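Local coordinates for protein ribonuclease J (Methanolobus psychrophilus R15, PDB 5HAB) that probably degrades RNA as an exoribonuclease, using the metallo-beta-lactamase and beta-CASP architecture of the RNase J family, at residues Ile26-Val31 against Glu463-Glu468; Ala43-Glu48 against Asn91-Asn96; Asp200-Leu205 against Thr238-Ile243. The protein carries 1 engineered substitution. One frame throughout, in Å; residues are numbered along the deposited sequence.

Contact 1. Residues Ile26-Val31 against Glu463-Glu468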
ATOM      1  N   ILE B  26     -21.663 -32.366  19.842  1.00 50.36           N
ATOM      2  CA  ILE B  26     -20.395 -31.649  19.785  1.00 41.65           C
ATOM      3  C   ILE B  26     -20.630 -30.145  19.875  1.00 37.16           C
ATOM      4  O   ILE B  26     -21.478 -29.607  19.183  1.00 30.19           O
ATOM      5  CB  ILE B  26     -19.629 -31.994  18.483  1.00 48.51           C
ATOM      6  CG1 ILE B  26     -19.383 -33.500  18.376  1.00 44.63           C
ATOM      7  CG2 ILE B  26     -18.319 -31.216  18.397  1.00 39.29           C
ATOM      8  CD1 ILE B  26     -18.352 -34.019  19.351  1.00 36.53           C
ATOM      9  N   GLY B  27     -19.883 -29.463  20.729  1.00 41.91           N
ATOM     10  CA  GLY B  27     -19.915 -28.016  20.755  1.00 39.16           C
ATOM     11  C   GLY B  27     -18.563 -27.443  20.383  1.00 40.00           C
ATOM     12  O   GLY B  27     -17.543 -27.843  20.937  1.00 36.11           O
ATOM     13  N   ILE B  28     -18.551 -26.509  19.437  1.00 35.84           N
ATOM     14  CA  ILE B  28     -17.329 -25.796  19.095  1.00 28.05           C
ATOM     15  C   ILE B  28     -17.527 -24.384  19.607  1.00 27.40           C
ATOM     16  O   ILE B  28     -18.287 -23.615  19.031  1.00 30.84           O
ATOM     17  CB  ILE B  28     -17.029 -25.790  17.580  1.00 36.92           C
ATOM     18  CG1 ILE B  28     -17.089 -27.200  16.981  1.00 31.82           C
ATOM     19  CG2 ILE B  28     -15.669 -25.143  17.322  1.00 29.52           C
ATOM     20  CD1 ILE B  28     -16.038 -28.143  17.502  1.00 30.12           C
ATOM     21  N   ILE B  29     -16.857 -24.052  20.700  1.00 28.54           N
ATOM     22  CA  ILE B  29     -17.024 -22.756  21.345  1.00 35.10           C
ATOM     23  C   ILE B  29     -15.818 -21.869  21.073  1.00 30.24           C
ATOM     24  O   ILE B  29     -14.687 -22.211  21.421  1.00 31.08           O
ATOM     25  CB  ILE B  29     -17.262 -22.904  22.861  1.00 33.66           C
ATOM     26  CG1 ILE B  29     -18.489 -23.783  23.131  1.00 38.43           C
ATOM     27  CG2 ILE B  29     -17.458 -21.540  23.497  1.00 32.35           C
ATOM     28  CD1 ILE B  29     -18.166 -25.246  23.349  1.00 31.22           C
ATOM     29  N   ALA B  30     -16.070 -20.732  20.433  1.00 27.96           N
ATOM     30  CA  ALA B  30     -15.034 -19.747  20.159  1.00 27.98           C
ATOM     31  C   ALA B  30     -14.924 -18.773  21.327  1.00 29.26           C
ATOM     32  O   ALA B  30     -15.859 -18.022  21.593  1.00 30.72           O
ATOM     33  CB  ALA B  30     -15.347 -19.004  18.861  1.00 22.48           C
ATOM     34  N   VAL B  31     -13.793 -18.776  22.027  1.00 26.16           N
ATOM     35  CA  VAL B  31     -13.683 -17.945  23.219  1.00 31.50           C
ATOM     36  C   VAL B  31     -12.864 -16.695  22.935  1.00 25.28           C
ATOM     37  O   VAL B  31     -13.298 -15.576  23.217  1.00 28.02           O
ATOM     38  CB  VAL B  31     -13.088 -18.732  24.394  1.00 33.89           C
ATOM     39  CG1 VAL B  31     -13.123 -17.887  25.654  1.00 24.11           C
ATOM     40  CG2 VAL B  31     -13.870 -20.015  24.593  1.00 29.13           C
ATOM     41  N   GLU B 463     -19.284 -17.408  20.604  1.00 26.51           N
ATOM     42  CA  GLU B 463     -20.298 -18.161  19.877  1.00 29.51           C
ATOM     43  C   GLU B 463     -20.035 -19.663  19.955  1.00 32.06           C
ATOM     44  O   GLU B 463     -18.885 -20.105  19.998  1.00 27.71           O
ATOM     45  CB  GLU B 463     -20.346 -17.710  18.414  1.00 32.93           C
ATOM     46  CG  GLU B 463     -21.559 -18.215  17.650  1.00 48.28           C
ATOM     47  CD  GLU B 463     -21.643 -17.667  16.238  1.00 65.55           C
ATOM     48  OE1 GLU B 463     -20.697 -16.970  15.798  1.00 47.76           O
ATOM     49  OE2 GLU B 463     -22.664 -17.937  15.568  1.00 63.84           O
ATOM     50  N   GLU B 464     -21.116 -20.433  20.023  1.00 30.90           N
ATOM     51  CA  GLU B 464     -21.040 -21.891  20.040  1.00 29.99           C
ATOM     52  C   GLU B 464     -21.726 -22.532  18.832  1.00 34.65           C
ATOM     53  O   GLU B 464     -22.889 -22.258  18.539  1.00 33.10           O
ATOM     54  CB  GLU B 464     -21.644 -22.443  21.336  1.00 36.17           C
ATOM     55  CG  GLU B 464     -21.792 -23.968  21.363  1.00 37.00           C
ATOM     56  CD  GLU B 464     -21.992 -24.518  22.772  1.00 50.34           C
ATOM     57  OE1 GLU B 464     -22.319 -23.729  23.689  1.00 35.16           O
ATOM     58  OE2 GLU B 464     -21.833 -25.744  22.961  1.00 32.26           O
ATOM     59  N   LEU B 465     -20.982 -23.361  18.114  1.00 30.26           N
ATOM     60  CA  LEU B 465     -21.538 -24.151  17.031  1.00 28.38           C
ATOM     61  C   LEU B 465     -21.954 -25.494  17.614  1.00 40.64           C
ATOM     62  O   LEU B 465     -21.139 -26.185  18.226  1.00 33.08           O
ATOM     63  CB  LEU B 465     -20.517 -24.345  15.913  1.00 31.84           C
ATOM     64  CG  LEU B 465     -20.910 -25.301  14.790  1.00 30.71           C
ATOM     65  CD1 LEU B 465     -21.966 -24.672  13.892  1.00 35.84           C
ATOM     66  CD2 LEU B 465     -19.682 -25.718  13.991  1.00 29.25           C
ATOM     67  N   TYR B 466     -23.220 -25.855  17.448  1.00 36.68           N
ATOM     68  CA  TYR B 466     -23.698 -27.142  17.936  1.00 43.54           C
ATOM     69  C   TYR B 466     -23.753 -28.116  16.773  1.00 38.16           C
ATOM     70  O   TYR B 466     -24.351 -27.812  15.751  1.00 40.13           O
ATOM     71  CB  TYR B 466     -25.083 -27.010  18.566  1.00 41.09           C
ATOM     72  CG  TYR B 466     -25.165 -26.093  19.768  1.00 36.10           C
ATOM     73  CD1 TYR B 466     -25.156 -24.712  19.603  1.00 37.47           C
ATOM     74  CD2 TYR B 466     -25.275 -26.597  21.060  1.00 34.12           C
ATOM     75  CE1 TYR B 466     -25.246 -23.856  20.683  1.00 43.68           C
ATOM     76  CE2 TYR B 466     -25.366 -25.741  22.156  1.00 41.08           C
ATOM     77  CZ  TYR B 466     -25.349 -24.370  21.956  1.00 38.67           C
ATOM     78  OH  TYR B 466     -25.436 -23.501  23.021  1.00 42.36           O
ATOM     79  N   ILE B 467     -23.135 -29.280  16.925  1.00 38.38           N
ATOM     80  CA  ILE B 467     -23.189 -30.331  15.918  1.00 36.71           C
ATOM     81  C   ILE B 467     -23.758 -31.609  16.524  1.00 51.44           C
ATOM     82  O   ILE B 467     -23.215 -32.121  17.494  1.00 50.96           O
ATOM     83  CB  ILE B 467     -21.808 -30.603  15.314  1.00 35.57           C
ATOM     84  CG1 ILE B 467     -21.237 -29.333  14.686  1.00 36.79           C
ATOM     85  CG2 ILE B 467     -21.896 -31.722  14.279  1.00 40.81           C
ATOM     86  CD1 ILE B 467     -19.824 -29.507  14.192  1.00 26.00           C
ATOM     87  N   GLU B 468     -24.842 -32.127  15.962  1.00 48.53           N
ATOM     88  CA  GLU B 468     -25.375 -33.402  16.423  1.00 49.36           C
ATOM     89  C   GLU B 468     -24.944 -34.507  15.472  1.00 60.25           C
ATOM     90  O   GLU B 468     -25.491 -34.619  14.377  1.00 49.10           O
ATOM     91  CB  GLU B 468     -26.902 -33.370  16.501  1.00 46.53           C
ATOM     92  CG  GLU B 468     -27.544 -32.006  16.291  1.00 72.02           C
ATOM     93  CD  GLU B 468     -27.694 -31.234  17.585  1.00 70.71           C
ATOM     94  OE1 GLU B 468     -27.697 -31.874  18.658  1.00 79.89           O
ATOM     95  OE2 GLU B 468     -27.865 -29.997  17.529  1.00 75.05           O
TER
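Ile29 and Glu464 lie side by side and point the same way from a non-hydrogen-bonded pair, where two antiparallel strands bring their CA atoms to 4.3 Å. From its CB the glutamate runs extended along the isoleucine: CB and CG pass Ile29 CG1, CD reaches the same atom at 3.6 Å, and the tip OE2 lies 3.7 Å from Ile29 CD1. Gly27, having no side chain, lets Glu464 OE2 lie close to its CA. With CG anti to the backbone N (chi1 172°), the methylenes cover an apolar branch while the carboxylate travels on to a salt bridge with Arg45 of strand 41-46, on the far side of strand 24-32. The Tyr466 ring takes Glu464 CG over one face, 3.5 Å above its plane and offset toward the rim.

The backbones are joined by hydrogen bonds in both directions between Ile26 and Ile467 and between Ile28 and Leu465, and Ala30 N adds a fifth to Glu463 O at 2.9 Å. On the other face of the sheet branched aliphatic residues pair, Ile28 CB meeting Leu465 CB at 4.1 Å and Ile26 meeting Ile467 likewise. That face packs on strands 222-228 and 427-431 of the second sheet, whereas strand 464-469, beside 24-32, is the outermost strand of this sheet within the chain.

Contact 2. Residues Ala43-Glu48 against Asn91-Asn96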
ATOM      1  N   ALA B  43     -13.001 -24.009  22.950  1.00 23.85           N
ATOM      2  CA  ALA B  43     -13.510 -25.045  23.838  1.00 34.03           C
ATOM      3  C   ALA B  43     -14.273 -26.088  23.036  1.00 26.93           C
ATOM      4  O   ALA B  43     -15.173 -25.755  22.275  1.00 32.18           O
ATOM      5  CB  ALA B  43     -14.398 -24.440  24.930  1.00 27.79           C
ATOM      6  N   ILE B  44     -13.883 -27.348  23.188  1.00 34.41           N
ATOM      7  CA  ILE B  44     -14.541 -28.454  22.508  1.00 29.91           C
ATOM      8  C   ILE B  44     -15.400 -29.209  23.514  1.00 39.00           C
ATOM      9  O   ILE B  44     -14.883 -29.829  24.436  1.00 40.49           O
ATOM     10  CB  ILE B  44     -13.522 -29.407  21.852  1.00 35.70           C
ATOM     11  CG1 ILE B  44     -12.554 -28.646  20.941  1.00 32.65           C
ATOM     12  CG2 ILE B  44     -14.242 -30.519  21.092  1.00 24.77           C
ATOM     13  CD1 ILE B  44     -13.232 -27.895  19.818  1.00 29.63           C
ATOM     14  N   ARG B  45     -16.710 -29.178  23.322  1.00 39.23           N
ATOM     15  CA  ARG B  45     -17.634 -29.864  24.210  1.00 44.09           C
ATOM     16  C   ARG B  45     -18.047 -31.190  23.586  1.00 37.83           C
ATOM     17  O   ARG B  45     -18.495 -31.231  22.451  1.00 40.13           O
ATOM     18  CB  ARG B  45     -18.871 -28.995  24.481  1.00 34.18           C
ATOM     19  CG  ARG B  45     -19.920 -29.644  25.376  1.00 42.24           C
ATOM     20  CD  ARG B  45     -21.074 -28.690  25.678  1.00 34.17           C
ATOM     21  NE  ARG B  45     -21.735 -28.228  24.460  1.00 39.23           N
ATOM     22  CZ  ARG B  45     -22.553 -28.968  23.717  1.00 47.04           C
ATOM     23  NH1 ARG B  45     -22.825 -30.219  24.065  1.00 42.86           N
ATOM     24  NH2 ARG B  45     -23.102 -28.459  22.621  1.00 45.16           N
ATOM     25  N   VAL B  46     -17.846 -32.282  24.310  1.00 41.03           N
ATOM     26  CA  VAL B  46     -18.407 -33.564  23.918  1.00 37.49           C
ATOM     27  C   VAL B  46     -19.471 -33.941  24.945  1.00 47.64           C
ATOM     28  O   VAL B  46     -19.157 -34.290  26.092  1.00 49.25           O
ATOM     29  CB  VAL B  46     -17.331 -34.641  23.790  1.00 46.87           C
ATOM     30  CG1 VAL B  46     -17.897 -35.864  23.079  1.00 41.95           C
ATOM     31  CG2 VAL B  46     -16.123 -34.092  23.044  1.00 39.61           C
ATOM     32  N   ASN B  47     -20.728 -33.816  24.531  1.00 45.83           N
ATOM     33  CA  ASN B  47     -21.881 -34.012  25.404  1.00 48.12           C
ATOM     34  C   ASN B  47     -21.839 -33.036  26.583  1.00 45.92           C
ATOM     35  O   ASN B  47     -22.314 -31.906  26.464  1.00 53.90           O
ATOM     36  CB  ASN B  47     -21.941 -35.468  25.867  1.00 39.09           C
ATOM     37  CG  ASN B  47     -22.147 -36.425  24.706  1.00 37.87           C
ATOM     38  OD1 ASN B  47     -22.854 -36.108  23.749  1.00 54.09           O
ATOM     39  ND2 ASN B  47     -21.506 -37.583  24.766  1.00 38.43           N
ATOM     40  N   GLU B  48     -21.285 -33.452  27.717  1.00 43.24           N
ATOM     41  CA  GLU B  48     -21.212 -32.553  28.870  1.00 45.75           C
ATOM     42  C   GLU B  48     -19.799 -32.454  29.439  1.00 41.88           C
ATOM     43  O   GLU B  48     -19.595 -31.883  30.510  1.00 46.08           O
ATOM     44  CB  GLU B  48     -22.182 -32.991  29.970  1.00 51.26           C
ATOM     45  CG  GLU B  48     -23.637 -33.050  29.527  1.00 54.89           C
ATOM     46  CD  GLU B  48     -24.605 -33.136  30.696  1.00 65.03           C
ATOM     47  OE1 GLU B  48     -25.734 -32.614  30.572  1.00 67.86           O
ATOM     48  OE2 GLU B  48     -24.243 -33.735  31.731  1.00 62.21           O
ATOM     49  N   ASN B  91     -19.587 -19.982  31.572  1.00 51.44           N
ATOM     50  CA  ASN B  91     -20.681 -20.213  32.511  1.00 45.08           C
ATOM     51  C   ASN B  91     -22.013 -20.472  31.802  1.00 53.12           C
ATOM     52  O   ASN B  91     -22.949 -20.984  32.413  1.00 55.47           O
ATOM     53  CB  ASN B  91     -20.822 -19.026  33.459  1.00 45.18           C
ATOM     54  CG  ASN B  91     -19.589 -18.817  34.306  1.00 52.23           C
ATOM     55  OD1 ASN B  91     -18.966 -19.778  34.761  1.00 59.52           O
ATOM     56  ND2 ASN B  91     -19.220 -17.559  34.515  1.00 49.86           N
ATOM     57  N   GLU B  92     -22.097 -20.126  30.520  1.00 53.81           N
ATOM     58  CA  GLU B  92     -23.307 -20.394  29.738  1.00 59.92           C
ATOM     59  C   GLU B  92     -23.136 -21.646  28.855  1.00 49.71           C
ATOM     60  O   GLU B  92     -24.046 -22.021  28.113  1.00 50.21           O
ATOM     61  CB  GLU B  92     -23.685 -19.162  28.887  1.00 50.67           C
ATOM     62  CG  GLU B  92     -25.179 -19.070  28.510  1.00 77.50           C
ATOM     63  CD  GLU B  92     -25.538 -17.806  27.722  1.00 68.61           C
ATOM     64  OE1 GLU B  92     -26.437 -17.870  26.849  1.00 52.98           O
ATOM     65  OE2 GLU B  92     -24.932 -16.746  27.985  1.00 63.68           O
ATOM     66  N   VAL B  93     -21.968 -22.285  28.934  1.00 40.97           N
ATOM     67  CA  VAL B  93     -21.708 -23.501  28.158  1.00 45.85           C
ATOM     68  C   VAL B  93     -22.095 -24.721  28.993  1.00 44.53           C
ATOM     69  O   VAL B  93     -21.646 -24.875  30.128  1.00 38.16           O
ATOM     70  CB  VAL B  93     -20.232 -23.595  27.703  1.00 31.89           C
ATOM     71  CG1 VAL B  93     -19.993 -24.890  26.925  1.00 21.63           C
ATOM     72  CG2 VAL B  93     -19.854 -22.383  26.861  1.00 35.32           C
ATOM     73  N   ASN B  94     -22.907 -25.598  28.410  1.00 49.62           N
ATOM     74  CA  ASN B  94     -23.504 -26.712  29.141  1.00 35.49           C
ATOM     75  C   ASN B  94     -22.561 -27.909  29.298  1.00 45.35           C
ATOM     76  O   ASN B  94     -22.744 -28.943  28.658  1.00 51.51           O
ATOM     77  CB  ASN B  94     -24.794 -27.150  28.435  1.00 53.20           C
ATOM     78  CG  ASN B  94     -25.728 -27.937  29.343  1.00 74.71           C
ATOM     79  OD1 ASN B  94     -25.687 -27.802  30.566  1.00 63.45           O
ATOM     80  ND2 ASN B  94     -26.580 -28.760  28.741  1.00 76.11           N
ATOM     81  N   GLY B  95     -21.566 -27.776  30.170  1.00 41.10           N
ATOM     82  CA  GLY B  95     -20.621 -28.850  30.401  1.00 33.79           C
ATOM     83  C   GLY B  95     -19.579 -28.545  31.458  1.00 39.75           C
ATOM     84  O   GLY B  95     -19.528 -27.440  31.997  1.00 42.19           O
ATOM     85  N   ASN B  96     -18.732 -29.523  31.750  1.00 41.54           N
ATOM     86  CA  ASN B  96     -17.671 -29.326  32.730  1.00 51.70           C
ATOM     87  C   ASN B  96     -16.313 -29.537  32.083  1.00 42.08           C
ATOM     88  O   ASN B  96     -16.105 -30.505  31.350  1.00 33.69           O
ATOM     89  CB  ASN B  96     -17.840 -30.275  33.920  1.00 49.21           C
ATOM     90  CG  ASN B  96     -19.199 -30.144  34.574  1.00 60.08           C
ATOM     91  OD1 ASN B  96     -19.457 -29.184  35.301  1.00 50.27           O
ATOM     92  ND2 ASN B  96     -20.075 -31.115  34.329  1.00 53.37           N
TER
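Arg45 reaches across to the Val93 side chain and the Asn94 carbonyl with its aliphatic part, and its charged end turns to Asn47 O, just past the end of its own strand, and to carboxylates from elsewhere in the sheet. The chain leaves CA with CG anti to the backbone N (chi1 178°), runs straight to CD and then bends at chi3. At that bend CD lies 3.4 Å from Asn94 O and 4.1 Å from Val93 CG1, so a carbonyl and a methyl border the same methylene. Val93 places CG1 there by holding it anti to its own backbone N, and its side chain also packs on Ile50.

The bend brings the guanidinium to its polar partners. Asn47 O lies almost in its plane and accepts from Arg45 NH1 at 3.0 Å, while Asn94 O stands obliquely to the group. Salt bridges also run from NH1 to Glu25 and from NE to Glu464. A long, flat cation suits this place because it can serve two carboxylates and a carbonyl while its methylenes pack against the incoming loop.

The segments belong to the first sheet of the metallo-beta-lactamase fold: 43-46 ends a strand, Asn47 and Glu48 turn into strand 49-53, and the loop of 91-96 leads into strand 96-102, the parallel neighbour of 49-53. Asn94 is the centre of an inverse gamma turn, with Gly95 N bonded to Val93 O.

Beyond that turn the chain is nearly fully extended at Gly95, whose lack of a side chain allows its CA to pass 3.2 Å from Glu48 O. Asn96 N donates to the same oxygen at 2.8 Å, tilted 34° from the carbonyl plane. The Asn96 side chain lies alongside, its ND2 3.9 Å from Glu48 O.

Contact 3. Residues Asp200-Leu205 against Thr238-Ile243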
ATOM      1  N   ASP B 200       6.116 -28.494   6.820  1.00 35.62           N
ATOM      2  CA  ASP B 200       7.527 -28.290   6.513  1.00 33.53           C
ATOM      3  C   ASP B 200       8.171 -29.645   6.260  1.00 47.68           C
ATOM      4  O   ASP B 200       8.359 -30.438   7.179  1.00 53.96           O
ATOM      5  CB  ASP B 200       8.250 -27.548   7.642  1.00 35.69           C
ATOM      6  CG  ASP B 200       9.613 -27.026   7.216  1.00 37.15           C
ATOM      7  OD1 ASP B 200      10.190 -27.586   6.260  1.00 48.72           O
ATOM      8  OD2 ASP B 200      10.107 -26.055   7.828  1.00 42.67           O
ATOM      9  N   ARG B 201       8.521 -29.889   5.005  1.00 38.21           N
ATOM     10  CA  ARG B 201       9.002 -31.192   4.566  1.00 45.23           C
ATOM     11  C   ARG B 201      10.501 -31.339   4.732  1.00 46.78           C
ATOM     12  O   ARG B 201      11.043 -32.433   4.594  1.00 53.04           O
ATOM     13  CB  ARG B 201       8.606 -31.374   3.109  1.00 46.32           C
ATOM     14  CG  ARG B 201       7.092 -31.362   2.979  1.00 60.51           C
ATOM     15  CD  ARG B 201       6.611 -31.309   1.534  1.00 70.79           C
ATOM     16  NE  ARG B 201       5.146 -31.369   1.425  1.00 83.27           N
ATOM     17  CZ  ARG B 201       4.346 -30.334   1.668  1.00 74.19           C
ATOM     18  NH1 ARG B 201       4.874 -29.186   2.060  1.00 72.23           N
ATOM     19  NH2 ARG B 201       3.031 -30.452   1.556  1.00 71.84           N
ATOM     20  N   THR B 202      11.162 -30.234   5.061  1.00 48.90           N
ATOM     21  CA  THR B 202      12.587 -30.243   5.370  1.00 40.72           C
ATOM     22  C   THR B 202      12.868 -29.384   6.604  1.00 45.85           C
ATOM     23  O   THR B 202      13.557 -28.369   6.511  1.00 43.64           O
ATOM     24  CB  THR B 202      13.441 -29.732   4.176  1.00 46.14           C
ATOM     25  OG1 THR B 202      13.085 -28.379   3.861  1.00 49.27           O
ATOM     26  CG2 THR B 202      13.230 -30.599   2.939  1.00 33.64           C
ATOM     27  N   PRO B 203      12.334 -29.790   7.770  1.00 48.37           N
ATOM     28  CA  PRO B 203      12.561 -29.011   8.992  1.00 37.51           C
ATOM     29  C   PRO B 203      14.020 -29.060   9.410  1.00 38.04           C
ATOM     30  O   PRO B 203      14.732 -29.978   9.013  1.00 49.09           O
ATOM     31  CB  PRO B 203      11.673 -29.706  10.035  1.00 52.57           C
ATOM     32  CG  PRO B 203      10.828 -30.684   9.274  1.00 55.53           C
ATOM     33  CD  PRO B 203      11.590 -31.030   8.045  1.00 49.55           C
ATOM     34  N   THR B 204      14.460 -28.090  10.201  1.00 40.65           N
ATOM     35  CA  THR B 204      15.832 -28.086  10.682  1.00 47.18           C
ATOM     36  C   THR B 204      15.952 -28.600  12.119  1.00 60.70           C
ATOM     37  O   THR B 204      17.053 -28.638  12.668  1.00 61.73           O
ATOM     38  CB  THR B 204      16.458 -26.679  10.600  1.00 47.94           C
ATOM     39  OG1 THR B 204      15.737 -25.777  11.445  1.00 42.58           O
ATOM     40  CG2 THR B 204      16.431 -26.159   9.166  1.00 47.32           C
ATOM     41  N   LEU B 205      14.840 -28.996  12.734  1.00 56.93           N
ATOM     42  CA  LEU B 205      14.905 -29.490  14.111  1.00 59.63           C
ATOM     43  C   LEU B 205      13.893 -30.583  14.449  1.00 70.78           C
ATOM     44  O   LEU B 205      14.274 -31.668  14.894  1.00 98.60           O
ATOM     45  CB  LEU B 205      14.730 -28.328  15.090  1.00 46.66           C
ATOM     46  CG  LEU B 205      15.611 -28.383  16.339  1.00 57.41           C
ATOM     47  CD1 LEU B 205      17.059 -28.648  15.970  1.00 57.60           C
ATOM     48  CD2 LEU B 205      15.490 -27.098  17.141  1.00 37.41           C
ATOM     49  N   THR B 238       3.820 -22.458   2.258  1.00 38.11           N
ATOM     50  CA  THR B 238       4.776 -21.832   3.160  1.00 35.20           C
ATOM     51  C   THR B 238       6.177 -22.330   2.845  1.00 32.52           C
ATOM     52  O   THR B 238       6.407 -23.536   2.779  1.00 38.85           O
ATOM     53  CB  THR B 238       4.477 -22.126   4.644  1.00 30.79           C
ATOM     54  OG1 THR B 238       3.083 -21.941   4.909  1.00 33.76           O
ATOM     55  CG2 THR B 238       5.267 -21.182   5.520  1.00 31.19           C
ATOM     56  N   PRO B 239       7.112 -21.403   2.620  1.00 32.33           N
ATOM     57  CA  PRO B 239       8.507 -21.805   2.430  1.00 29.85           C
ATOM     58  C   PRO B 239       9.042 -22.533   3.658  1.00 37.42           C
ATOM     59  O   PRO B 239       8.657 -22.202   4.777  1.00 38.81           O
ATOM     60  CB  PRO B 239       9.240 -20.474   2.205  1.00 30.54           C
ATOM     61  CG  PRO B 239       8.283 -19.408   2.622  1.00 33.27           C
ATOM     62  CD  PRO B 239       6.913 -19.961   2.412  1.00 35.64           C
ATOM     63  N   SER B 240       9.896 -23.527   3.444  1.00 31.59           N
ATOM     64  CA  SER B 240      10.461 -24.301   4.537  1.00 27.82           C
ATOM     65  C   SER B 240      11.345 -23.459   5.448  1.00 36.06           C
ATOM     66  O   SER B 240      11.844 -22.405   5.058  1.00 31.71           O
ATOM     67  CB  SER B 240      11.262 -25.484   3.997  1.00 32.17           C
ATOM     68  OG  SER B 240      12.062 -26.056   5.019  1.00 42.40           O
ATOM     69  N   GLU B 241      11.504 -23.926   6.681  1.00 34.87           N
ATOM     70  CA  GLU B 241      12.457 -23.342   7.617  1.00 33.53           C
ATOM     71  C   GLU B 241      13.875 -23.415   7.046  1.00 32.56           C
ATOM     72  O   GLU B 241      14.740 -22.598   7.370  1.00 31.98           O
ATOM     73  CB  GLU B 241      12.384 -24.077   8.960  1.00 34.12           C
ATOM     74  CG  GLU B 241      13.481 -23.740   9.944  1.00 31.62           C
ATOM     75  CD  GLU B 241      13.449 -22.294  10.377  1.00 37.48           C
ATOM     76  OE1 GLU B 241      14.483 -21.794  10.867  1.00 37.63           O
ATOM     77  OE2 GLU B 241      12.387 -21.651  10.247  1.00 37.43           O
ATOM     78  N   LEU B 242      14.095 -24.399   6.182  1.00 29.84           N
ATOM     79  CA  LEU B 242      15.377 -24.576   5.521  1.00 37.73           C
ATOM     80  C   LEU B 242      15.746 -23.341   4.705  1.00 48.42           C
ATOM     81  O   LEU B 242      16.916 -22.990   4.598  1.00 42.40           O
ATOM     82  CB  LEU B 242      15.353 -25.820   4.635  1.00 37.14           C
ATOM     83  CG  LEU B 242      16.653 -26.143   3.902  1.00 40.19           C
ATOM     84  CD1 LEU B 242      17.805 -26.257   4.889  1.00 32.10           C
ATOM     85  CD2 LEU B 242      16.495 -27.434   3.131  1.00 38.79           C
ATOM     86  N   ILE B 243      14.739 -22.685   4.136  1.00 36.12           N
ATOM     87  CA  ILE B 243      14.947 -21.458   3.378  1.00 30.83           C
ATOM     88  C   ILE B 243      15.532 -20.365   4.271  1.00 40.02           C
ATOM     89  O   ILE B 243      16.469 -19.663   3.878  1.00 42.78           O
ATOM     90  CB  ILE B 243      13.633 -20.993   2.722  1.00 26.47           C
ATOM     91  CG1 ILE B 243      13.114 -22.065   1.759  1.00 29.10           C
ATOM     92  CG2 ILE B 243      13.807 -19.645   2.034  1.00 30.24           C
ATOM     93  CD1 ILE B 243      14.131 -22.507   0.714  1.00 27.87           C
TER
HETATM   94  O   HOH W   1      16.998 -22.956  10.950  1.00 38.82           O
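A polar loop-to-helix contact joins the segment after strand 189-194 to the first turn of helix 241-253, with Asp200 and Ser240 at its centre. Asp200 OD1 accepts from Ser240 OG at 2.7 Å and Asp200 OD2 from Glu241 N at 2.8 Å, each on its syn side, though both donors stand somewhat out of the carboxylate plane. The anti side of OD1 takes Thr202 N, which closes an Asx turn and helps to fix the rotation of the carboxylate. Two oxygens with three donors suit an aspartate to this buried place, where the N-terminal end of a helix would probably stabilise its negative charge.

Ser240 carries OG anti to its backbone N (chi1 167°), which puts the hydroxyl between Asp200 OD1 and Leu242 N, from which it accepts at 2.9 Å. Thr202 OG1 comes to the same hydroxyl, 2.8 Å from Ser240 OG, and also touches Leu242 CB at 3.5 Å. Thr204 crosses Glu241 at about a right angle, OG1 touching Glu241 CG at 3.4 Å, and a water joins that hydroxyl to Glu241 OE1, which also forms a salt bridge with Arg273.

About 7 Å separates the nearest atoms of this contact and the bound RNA. Ser240 is a classical N-cap, here reinforced by an aspartate from a separate loop that accepts from the backbone N-H of Glu241, the residue right after the cap.

From the N terminus, strand 24-32 comes first, but its partner in contact 1 waits until 464-469 near the C terminus, so that contact closes a loop around most of the chain. Contacts 2 and 3 nest within it and follow each other in series: 43-48 meets 91-96 before 200-205 meets 238-243. Contacts 1 and 2 adjoin, their centres about 9 Å apart, because strands 24-32 and 41-46 are neighbours in one sheet; they tie the C-terminal strand and the approach to strand 96-102 into it. Contact 3 lies about 34 Å from contact 1, centre to centre, and joins the loop that follows strand 189-194 of the second sheet to helix 241-253.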